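Leucine-rich repeat protein (Bacteroides thetaiotaomicron, PDB 4ECN) is of unknown function but probably works as an extracellular binding protein, joining two transthyretin-like beta domains to a long array of leucine-rich repeats. Local coordinates at residues Y150-S153 with N154-Y157; V209-A213 with G214-V218; I702-N706 with N707-S711; P713-S716 with L717-K720. All blocks are in the same frame, centred on the assembly; numbering follows the deposited sequence.

Overall arrangement
From the N terminus, contact 1 comes first, turning the chain in the loop that leads from strand 130-139 into strand 157-164. Contact 2 follows in the same DUF4458 domain and closes the tight corner between strands 202-212 and 214-227; its centre is about 25 Å from that of contact 1. The chain then runs through the leucine-rich repeats to contact 3, where it leaves strand 701-703 of the parallel sheet. Contact 4 lies a little further along the same connection to strand 732-734, about 16 Å from contact 3, centre to centre. All four are in series, none nested or crossed, and contacts 1 and 3 are about 88 Å apart between centres.

Contact 1 (Y150-S153 with N154-Y157); sequences YLFS and NIRY
A type II beta turn running from Phe152 to Ile155 reverses the chain just before strand 157-164 of the second DUF4458 domain. Its closing bond, from Ile155 N to Phe152 O, is weak at 3.3 Å and bent to 134° at the hydrogen. Asn154 takes the third position of the turn with a positive phi of 82°, a backbone shape that asparagine tolerates well. The Ile155 side chain carries the contact, reaching Phe152 within the turn and Tyr150 ahead of it. Its CG1 branch sits beside the backbone N, anti to the carbonyl carbon, and this carries CD1 back over one face of the Phe152 ring, 4.4 Å from CG of Phe152. The same branch meets Tyr150 differently, coming at the edge of the phenol near its plane while the two side chains cross at about a right angle. Leu137 touches Phe152 and Ile155, and Ile259 touches all three side chains, so the cluster continues onto strands 130-139 and 251-259. The phenol is anchored beyond the turn by hydrogen bonds between Tyr150 OH and both Glu235 and Thr223. The nearest approach of Tyr150 to Ile155 is CE2 to CG1, at 3.6 Å.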
loop_
_atom_site.group_PDB
_atom_site.type_symbol
_atom_site.label_atom_id
_atom_site.label_comp_id
_atom_site.label_asym_id
_atom_site.label_seq_id
_atom_site.Cartn_x
_atom_site.Cartn_y
_atom_site.Cartn_z
ATOM N N TYR A 150 -32.600 -28.718 16.251
ATOM C CA TYR A 150 -33.628 -28.076 17.079
ATOM C C TYR A 150 -35.048 -28.548 16.643
ATOM O O TYR A 150 -35.190 -29.168 15.582
ATOM C CB TYR A 150 -33.501 -26.539 17.020
ATOM C CG TYR A 150 -33.832 -25.913 15.681
ATOM C CD1 TYR A 150 -32.879 -25.841 14.664
ATOM C CD2 TYR A 150 -35.072 -25.321 15.455
ATOM C CE1 TYR A 150 -33.176 -25.253 13.436
ATOM C CE2 TYR A 150 -35.380 -24.734 14.233
ATOM C CZ TYR A 150 -34.428 -24.696 13.227
ATOM O OH TYR A 150 -34.749 -24.109 12.028
ATOM N N LEU A 151 -36.086 -28.256 17.474
ATOM C CA LEU A 151 -37.486 -28.611 17.199
ATOM C C LEU A 151 -38.160 -27.612 16.251
ATOM O O LEU A 151 -38.055 -26.407 16.493
ATOM C CB LEU A 151 -38.289 -28.664 18.510
ATOM C CG LEU A 151 -37.949 -29.770 19.502
ATOM C CD1 LEU A 151 -38.481 -29.433 20.875
ATOM C CD2 LEU A 151 -38.462 -31.135 19.030
ATOM N N PHE A 152 -38.884 -28.108 15.197
ATOM C CA PHE A 152 -39.620 -27.263 14.229
ATOM C C PHE A 152 -40.603 -26.381 14.999
ATOM O O PHE A 152 -40.608 -25.158 14.843
ATOM C CB PHE A 152 -40.341 -28.102 13.157
ATOM C CG PHE A 152 -40.962 -27.293 12.039
ATOM C CD1 PHE A 152 -42.145 -26.584 12.241
ATOM C CD2 PHE A 152 -40.385 -27.265 10.777
ATOM C CE1 PHE A 152 -42.722 -25.842 11.204
ATOM C CE2 PHE A 152 -40.963 -26.524 9.740
ATOM C CZ PHE A 152 -42.129 -25.821 9.960
ATOM N N SER A 153 -41.412 -27.011 15.866
ATOM C CA SER A 153 -42.259 -26.298 16.814
ATOM C C SER A 153 -41.323 -25.448 17.675
ATOM O O SER A 153 -40.184 -25.862 17.866
ATOM C CB SER A 153 -43.077 -27.294 17.633
ATOM O OG SER A 153 -42.271 -28.342 18.150
ATOM N N ASN A 154 -41.722 -24.250 18.081
ATOM C CA ASN A 154 -40.930 -23.292 18.877
ATOM C C ASN A 154 -39.932 -22.468 17.930
ATOM O O ASN A 154 -39.016 -21.790 18.420
ATOM C CB ASN A 154 -40.207 -23.877 20.161
ATOM C CG ASN A 154 -38.895 -24.659 20.097
ATOM O OD1 ASN A 154 -38.065 -24.531 19.172
ATOM N ND2 ASN A 154 -38.641 -25.415 21.179
ATOM N N ILE A 155 -40.234 -22.422 16.607
ATOM C CA ILE A 155 -39.710 -21.448 15.642
ATOM C C ILE A 155 -40.665 -20.263 15.813
ATOM O O ILE A 155 -41.861 -20.443 15.560
ATOM C CB ILE A 155 -39.587 -21.960 14.161
ATOM C CG1 ILE A 155 -38.454 -22.954 13.952
ATOM C CG2 ILE A 155 -39.453 -20.792 13.175
ATOM C CD1 ILE A 155 -38.491 -23.655 12.550
ATOM N N ARG A 156 -40.212 -19.105 16.298
ATOM C CA ARG A 156 -41.156 -18.005 16.537
ATOM C C ARG A 156 -41.137 -16.945 15.418
ATOM O O ARG A 156 -42.183 -16.359 15.115
ATOM C CB ARG A 156 -40.848 -17.343 17.881
ATOM C CG ARG A 156 -40.959 -18.309 19.062
ATOM C CD ARG A 156 -42.368 -18.468 19.590
ATOM N NE ARG A 156 -42.418 -19.526 20.599
ATOM C CZ ARG A 156 -42.868 -20.756 20.371
ATOM N NH1 ARG A 156 -43.351 -21.085 19.177
ATOM N NH2 ARG A 156 -42.864 -21.660 21.342
ATOM N N TYR A 157 -39.947 -16.694 14.831
ATOM C CA TYR A 157 -39.708 -15.713 13.768
ATOM C C TYR A 157 -38.792 -16.278 12.683
ATOM O O TYR A 157 -37.961 -17.148 12.959
ATOM C CB TYR A 157 -39.097 -14.423 14.344
ATOM C CG TYR A 157 -40.052 -13.686 15.251
ATOM C CD1 TYR A 157 -40.998 -12.804 14.733
ATOM C CD2 TYR A 157 -40.042 -13.898 16.627
ATOM C CE1 TYR A 157 -41.920 -12.163 15.561
ATOM C CE2 TYR A 157 -40.955 -13.258 17.467
ATOM C CZ TYR A 157 -41.887 -12.382 16.933
ATOM O OH TYR A 157 -42.768 -11.734 17.769
#

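Contact 2 (V209-A213 with G214-V218); sequences VWLPA and GTYQV
The phenol ring of Tyr216 has Leu211 on one face and the carbonyl oxygen of Pro212 at its edge, close to the ring plane. Leu211 CD1 stands over the ring almost on its normal, only 5° off, and 4.2 Å from the centroid, a well-centred CH-pi contact. The Leu211 chain also comes alongside the phenol end, with CB 4.2 Å from CZ of Tyr216. At the edge, Tyr216 OH donates to Pro212 O over 2.6 Å, and the donor is tilted 28° from the carbonyl plane. The proline ring crosses the tyrosine at about a right angle and puts its CD next to the hydroxyl. A tyrosine near the start of a strand, bonded through its hydroxyl to the backbone four residues earlier, is a tyrosine corner, a motif known from the arches of Greek-key beta proteins. With the phenol cut back to an alanine, Pro212 O would probably lose its hydroxyl donor and a gap would open beside Leu211 CD1. Pro212, Ala213 and Gly214 make the bend itself, and the short strand segments it joins point 117° apart, with axes 8.1 Å apart at their closest. Strand 202-212 pairs with 130-139 and 170-179, and strand 214-227 with 157-164, 230-238 and 244-246, all within one curled mixed sheet. From strand 157-164, Val162 touches both Leu211 and Tyr216.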
loop_
_atom_site.group_PDB
_atom_site.type_symbol
_atom_site.label_atom_id
_atom_site.label_comp_id
_atom_site.label_asym_id
_atom_site.label_seq_id
_atom_site.Cartn_x
_atom_site.Cartn_y
_atom_site.Cartn_z
ATOM N N VAL A 209 -46.643 -10.016 2.508
ATOM C CA VAL A 209 -45.582 -9.089 2.134
ATOM C C VAL A 209 -45.866 -8.632 0.716
ATOM O O VAL A 209 -46.640 -9.282 0.040
ATOM C CB VAL A 209 -44.161 -9.685 2.308
ATOM C CG1 VAL A 209 -43.945 -10.158 3.737
ATOM C CG2 VAL A 209 -43.876 -10.812 1.317
ATOM N N TRP A 210 -45.297 -7.498 0.288
ATOM C CA TRP A 210 -45.498 -6.960 -1.060
ATOM C C TRP A 210 -44.281 -7.217 -1.913
ATOM O O TRP A 210 -43.234 -6.599 -1.687
ATOM C CB TRP A 210 -45.813 -5.445 -1.047
ATOM C CG TRP A 210 -47.220 -5.096 -0.676
ATOM C CD1 TRP A 210 -48.235 -4.768 -1.525
ATOM C CD2 TRP A 210 -47.765 -5.036 0.646
ATOM N NE1 TRP A 210 -49.393 -4.544 -0.813
ATOM C CE2 TRP A 210 -49.132 -4.701 0.522
ATOM C CE3 TRP A 210 -47.233 -5.257 1.931
ATOM C CZ2 TRP A 210 -49.972 -4.569 1.633
ATOM C CZ3 TRP A 210 -48.072 -5.140 3.032
ATOM C CH2 TRP A 210 -49.423 -4.796 2.880
ATOM N N LEU A 211 -44.418 -8.117 -2.906
ATOM C CA LEU A 211 -43.358 -8.440 -3.867
ATOM C C LEU A 211 -43.728 -7.999 -5.277
ATOM O O LEU A 211 -44.888 -8.143 -5.652
ATOM C CB LEU A 211 -43.058 -9.950 -3.890
ATOM C CG LEU A 211 -42.402 -10.596 -2.687
ATOM C CD1 LEU A 211 -42.287 -12.074 -2.910
ATOM C CD2 LEU A 211 -41.016 -10.025 -2.417
ATOM N N PRO A 212 -42.786 -7.539 -6.125
ATOM C CA PRO A 212 -43.176 -7.252 -7.527
ATOM C C PRO A 212 -43.653 -8.539 -8.230
ATOM O O PRO A 212 -43.185 -9.634 -7.889
ATOM C CB PRO A 212 -41.888 -6.697 -8.164
ATOM C CG PRO A 212 -40.952 -6.412 -7.032
ATOM C CD PRO A 212 -41.344 -7.299 -5.891
ATOM N N ALA A 213 -44.606 -8.433 -9.171
ATOM C CA ALA A 213 -45.081 -9.609 -9.898
ATOM C C ALA A 213 -43.923 -10.271 -10.638
ATOM O O ALA A 213 -43.092 -9.597 -11.253
ATOM C CB ALA A 213 -46.189 -9.234 -10.863
ATOM N N GLY A 214 -43.849 -11.586 -10.517
ATOM C CA GLY A 214 -42.810 -12.394 -11.135
ATOM C C GLY A 214 -42.740 -13.751 -10.482
ATOM O O GLY A 214 -43.576 -14.082 -9.634
ATOM N N THR A 215 -41.738 -14.540 -10.878
ATOM C CA THR A 215 -41.530 -15.884 -10.344
ATOM C C THR A 215 -40.315 -15.827 -9.432
ATOM O O THR A 215 -39.305 -15.192 -9.749
ATOM C CB THR A 215 -41.409 -16.908 -11.481
ATOM O OG1 THR A 215 -42.624 -16.878 -12.239
ATOM C CG2 THR A 215 -41.154 -18.334 -10.978
ATOM N N TYR A 216 -40.453 -16.465 -8.274
ATOM C CA TYR A 216 -39.435 -16.486 -7.242
ATOM C C TYR A 216 -39.157 -17.861 -6.712
ATOM O O TYR A 216 -39.940 -18.779 -6.917
ATOM C CB TYR A 216 -39.903 -15.625 -6.048
ATOM C CG TYR A 216 -40.117 -14.170 -6.353
ATOM C CD1 TYR A 216 -41.276 -13.734 -6.995
ATOM C CD2 TYR A 216 -39.210 -13.211 -5.922
ATOM C CE1 TYR A 216 -41.483 -12.385 -7.275
ATOM C CE2 TYR A 216 -39.408 -11.859 -6.190
ATOM C CZ TYR A 216 -40.548 -11.452 -6.863
ATOM O OH TYR A 216 -40.740 -10.128 -7.126
ATOM N N GLN A 217 -38.089 -17.950 -5.921
ATOM C CA GLN A 217 -37.681 -19.074 -5.099
ATOM C C GLN A 217 -37.084 -18.550 -3.807
ATOM O O GLN A 217 -36.339 -17.559 -3.848
ATOM C CB GLN A 217 -36.685 -19.985 -5.811
ATOM C CG GLN A 217 -37.258 -20.902 -6.866
ATOM C CD GLN A 217 -36.146 -21.758 -7.396
ATOM O OE1 GLN A 217 -35.319 -21.308 -8.213
ATOM N NE2 GLN A 217 -36.044 -22.980 -6.866
ATOM N N VAL A 218 -37.381 -19.207 -2.664
ATOM C CA VAL A 218 -36.738 -18.849 -1.407
ATOM C C VAL A 218 -35.307 -19.404 -1.526
ATOM O O VAL A 218 -35.136 -20.569 -1.886
ATOM C CB VAL A 218 -37.509 -19.316 -0.147
ATOM C CG1 VAL A 218 -36.694 -19.068 1.122
ATOM C CG2 VAL A 218 -38.846 -18.588 -0.041
#

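Contact 3 (I702-N706 with N707-S711); sequences IILSN and NLMTS
Met709, modelled as the selenium-labelled residue, lays its methyl CE against Leu704, 3.8 Å from CB, with the two side chains crossing at about a right angle. A bend at chi3 (-97°) turns that methyl back toward the leucine, where Met709 CE is also 4.2 Å from CD2 of Leu704. Beside this apolar pair lies the polar core of the turn. Asn707 ND2 gives a nearly straight hydrogen bond to Leu704 O, 3.1 Å long and 171° at the hydrogen. Leu704 O lies close to the plane of the donating amide, yet the donor stands above the carbonyl plane, 74° out of it, and not on a lone pair. The buried amide has further partners in the preceding turn: ND2 also bonds to Leu680 O and OD1 accepts from Ile685 N, which together fix its rotation. Leu704, Asn707 and Met709 fall on the consensus LxxLxLxxNxL of leucine-rich repeats, and Asn707 is its signature asparagine. Asn738 repeats the pattern one turn later, giving ND2 to Leu704 O and taking Met709 N at OD1, so that Leu704 O is gripped by two asparagines. On the other side of the bend, Ser705 OG makes a weak 3.4 Å bond to Asn706 OD1. The turn follows directly on strand 701-703, which runs between the parallel strands 675-679 and 732-734 and is bonded through its backbone to both.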
loop_
_atom_site.group_PDB
_atom_site.type_symbol
_atom_site.label_atom_id
_atom_site.label_comp_id
_atom_site.label_asym_id
_atom_site.label_seq_id
_atom_site.Cartn_x
_atom_site.Cartn_y
_atom_site.Cartn_z
ATOM N N ILE A 702 33.655 5.060 -9.243
ATOM C CA ILE A 702 34.028 5.787 -8.020
ATOM C C ILE A 702 33.385 7.154 -8.124
ATOM O O ILE A 702 33.655 7.871 -9.082
ATOM C CB ILE A 702 35.572 5.841 -7.738
ATOM C CG1 ILE A 702 35.891 6.367 -6.337
ATOM C CG2 ILE A 702 36.389 6.591 -8.811
ATOM C CD1 ILE A 702 35.693 5.441 -5.291
ATOM N N ILE A 703 32.485 7.500 -7.178
ATOM C CA ILE A 703 31.796 8.792 -7.255
ATOM C C ILE A 703 32.384 9.671 -6.143
ATOM O O ILE A 703 32.120 9.447 -4.965
ATOM C CB ILE A 703 30.235 8.670 -7.214
ATOM C CG1 ILE A 703 29.731 7.556 -8.158
ATOM C CG2 ILE A 703 29.576 10.000 -7.569
ATOM C CD1 ILE A 703 28.281 7.260 -8.083
ATOM N N LEU A 704 33.251 10.624 -6.542
ATOM C CA LEU A 704 33.944 11.546 -5.635
ATOM C C LEU A 704 33.607 13.014 -5.915
ATOM O O LEU A 704 34.418 13.887 -5.585
ATOM C CB LEU A 704 35.459 11.358 -5.747
ATOM C CG LEU A 704 36.034 10.105 -5.093
ATOM C CD1 LEU A 704 37.401 9.760 -5.683
ATOM C CD2 LEU A 704 36.047 10.212 -3.571
ATOM N N SER A 705 32.393 13.295 -6.464
ATOM C CA SER A 705 31.987 14.654 -6.778
ATOM C C SER A 705 31.675 15.404 -5.497
ATOM O O SER A 705 31.370 14.783 -4.496
ATOM C CB SER A 705 30.799 14.682 -7.742
ATOM O OG SER A 705 29.559 14.297 -7.176
ATOM N N ASN A 706 31.795 16.736 -5.514
ATOM C CA ASN A 706 31.505 17.646 -4.401
ATOM C C ASN A 706 32.381 17.297 -3.207
ATOM O O ASN A 706 31.905 16.831 -2.172
ATOM C CB ASN A 706 30.031 17.654 -4.032
ATOM C CG ASN A 706 29.169 18.130 -5.167
ATOM O OD1 ASN A 706 28.741 17.339 -6.030
ATOM N ND2 ASN A 706 28.863 19.421 -5.172
ATOM N N ASN A 707 33.691 17.513 -3.393
ATOM C CA ASN A 707 34.729 17.298 -2.400
ATOM C C ASN A 707 35.747 18.425 -2.516
ATOM O O ASN A 707 35.511 19.384 -3.269
ATOM C CB ASN A 707 35.349 15.921 -2.513
ATOM C CG ASN A 707 34.502 14.899 -1.790
ATOM O OD1 ASN A 707 34.407 14.908 -0.561
ATOM N ND2 ASN A 707 33.848 14.013 -2.527
ATOM N N LEU A 708 36.823 18.363 -1.702
ATOM C CA LEU A 708 37.784 19.454 -1.545
ATOM C C LEU A 708 39.197 19.159 -2.089
ATOM O O LEU A 708 40.154 19.786 -1.631
ATOM C CB LEU A 708 37.887 19.748 -0.044
ATOM C CG LEU A 708 36.593 20.186 0.650
ATOM C CD1 LEU A 708 36.741 20.123 2.140
ATOM C CD2 LEU A 708 36.140 21.562 0.194
HETATM N N MSE A 709 39.322 18.278 -3.091
HETATM C CA MSE A 709 40.616 17.916 -3.673
HETATM C C MSE A 709 41.140 19.009 -4.591
HETATM O O MSE A 709 40.378 19.534 -5.390
HETATM C CB MSE A 709 40.489 16.599 -4.449
HETATM C CG MSE A 709 40.327 15.389 -3.532
HETATM SE SE MSE A 709 39.986 13.774 -4.534
HETATM C CE MSE A 709 38.079 13.748 -4.363
ATOM N N THR A 710 42.430 19.346 -4.490
ATOM C CA THR A 710 43.036 20.388 -5.338
ATOM C C THR A 710 43.987 19.782 -6.404
ATOM O O THR A 710 44.458 20.496 -7.311
ATOM C CB THR A 710 43.789 21.402 -4.488
ATOM O OG1 THR A 710 44.853 20.740 -3.794
ATOM C CG2 THR A 710 42.877 22.150 -3.530
ATOM N N SER A 711 44.269 18.464 -6.277
ATOM C CA SER A 711 45.119 17.704 -7.186
ATOM C C SER A 711 45.073 16.247 -6.859
ATOM O O SER A 711 44.810 15.884 -5.716
ATOM C CB SER A 711 46.568 18.186 -7.124
ATOM O OG SER A 711 47.143 17.945 -5.852
#

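Contact 4 (P713-S716 with L717-K720)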
loop_
_atom_site.group_PDB
_atom_site.type_symbol
_atom_site.label_atom_id
_atom_site.label_comp_id
_atom_site.label_asym_id
_atom_site.label_seq_id
_atom_site.Cartn_x
_atom_site.Cartn_y
_atom_site.Cartn_z
ATOM N N PRO A 713 47.897 13.750 -7.337
ATOM C CA PRO A 713 49.284 13.541 -7.796
ATOM C C PRO A 713 49.588 12.080 -8.075
ATOM O O PRO A 713 48.791 11.211 -7.735
ATOM C CB PRO A 713 50.122 14.059 -6.629
ATOM C CG PRO A 713 49.266 13.907 -5.457
ATOM C CD PRO A 713 47.856 14.091 -5.899
ATOM N N GLU A 714 50.757 11.813 -8.672
ATOM C CA GLU A 714 51.185 10.453 -8.980
ATOM C C GLU A 714 51.199 9.582 -7.701
ATOM O O GLU A 714 51.359 10.094 -6.580
ATOM C CB GLU A 714 52.560 10.425 -9.678
ATOM C CG GLU A 714 53.739 10.964 -8.874
ATOM C CD GLU A 714 55.115 10.707 -9.468
ATOM O OE1 GLU A 714 55.203 10.359 -10.671
ATOM O OE2 GLU A 714 56.110 10.844 -8.717
ATOM N N ASN A 715 50.967 8.273 -7.914
ATOM C CA ASN A 715 50.926 7.185 -6.936
ATOM C C ASN A 715 49.688 7.331 -5.989
ATOM O O ASN A 715 49.713 6.918 -4.823
ATOM C CB ASN A 715 52.250 7.101 -6.160
ATOM C CG ASN A 715 53.448 6.975 -7.069
ATOM O OD1 ASN A 715 54.457 7.656 -6.890
ATOM N ND2 ASN A 715 53.340 6.172 -8.115
ATOM N N SER A 716 48.586 7.867 -6.549
ATOM C CA SER A 716 47.285 8.011 -5.905
ATOM C C SER A 716 46.406 6.830 -6.258
ATOM O O SER A 716 45.598 6.392 -5.445
ATOM C CB SER A 716 46.607 9.315 -6.313
ATOM O OG SER A 716 47.190 10.440 -5.680
ATOM N N LEU A 717 46.533 6.356 -7.492
ATOM C CA LEU A 717 45.801 5.227 -8.047
ATOM C C LEU A 717 46.697 3.999 -8.254
ATOM O O LEU A 717 46.260 3.043 -8.888
ATOM C CB LEU A 717 45.222 5.666 -9.404
ATOM C CG LEU A 717 43.902 6.429 -9.402
ATOM C CD1 LEU A 717 43.573 6.904 -10.788
ATOM C CD2 LEU A 717 42.763 5.527 -8.962
ATOM N N LYS A 718 47.961 4.042 -7.764
ATOM C CA LYS A 718 48.981 3.007 -7.972
ATOM C C LYS A 718 50.231 3.155 -7.056
ATOM O O LYS A 718 50.567 4.281 -6.668
ATOM C CB LYS A 718 49.463 3.067 -9.436
ATOM C CG LYS A 718 50.141 4.390 -9.831
ATOM C CD LYS A 718 50.608 4.461 -11.311
ATOM C CE LYS A 718 51.635 3.434 -11.773
ATOM N NZ LYS A 718 52.917 3.484 -11.012
ATOM N N PRO A 719 50.997 2.051 -6.808
ATOM C CA PRO A 719 52.287 2.188 -6.107
ATOM C C PRO A 719 53.386 2.712 -7.067
ATOM O O PRO A 719 53.115 2.890 -8.259
ATOM C CB PRO A 719 52.565 0.778 -5.636
ATOM C CG PRO A 719 51.898 -0.088 -6.644
ATOM C CD PRO A 719 50.753 0.649 -7.210
ATOM N N LYS A 720 54.628 2.908 -6.574
ATOM C CA LYS A 720 55.723 3.509 -7.345
ATOM C C LYS A 720 56.118 2.682 -8.584
ATOM O O LYS A 720 56.263 3.292 -9.666
ATOM C CB LYS A 720 56.981 3.766 -6.474
ATOM C CG LYS A 720 58.135 4.554 -7.148
ATOM C CD LYS A 720 57.728 5.941 -7.691
ATOM C CE LYS A 720 58.560 6.398 -8.885
ATOM N NZ LYS A 720 57.997 7.627 -9.519
HETATM O O HOH W 1 54.248 6.167 -10.499
#
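The backbone bends sharply at Asn715, whose positive phi and psi of 68° and 33° bring its CA to 4.7 Å from CA of Lys718. Just past the bend, Ser716 OG reaches back to Pro713 O in a 2.7 Å hydrogen bond. Asn715 slants across the Lys720 chain, with OD1 3.8 Å from CD of Lys720. This is part of the connection that carries the leucine-rich repeat from strand 701-703 to strand 732-734, and the carboxylate of Asp746 ties it down by accepting from the backbone N of Asn715, Ser716 and Leu717. Lys718 is bent at both chi3 and chi4, which brings NZ round to Pro719 O, 2.8 Å away and nearly in line with the C=O bond; Gly722 O is a second acceptor. A water bridges the limbs, accepting from Asn715 ND2 at 2.6 Å and Lys718 NZ at 3.0 Å. A methionine in place of Lys718 would probably leave Pro719 O and Gly722 O without this donor and break the water bridge. Further out, Glu714 OE2 and Lys720 NZ form a long salt bridge of 3.8 Å.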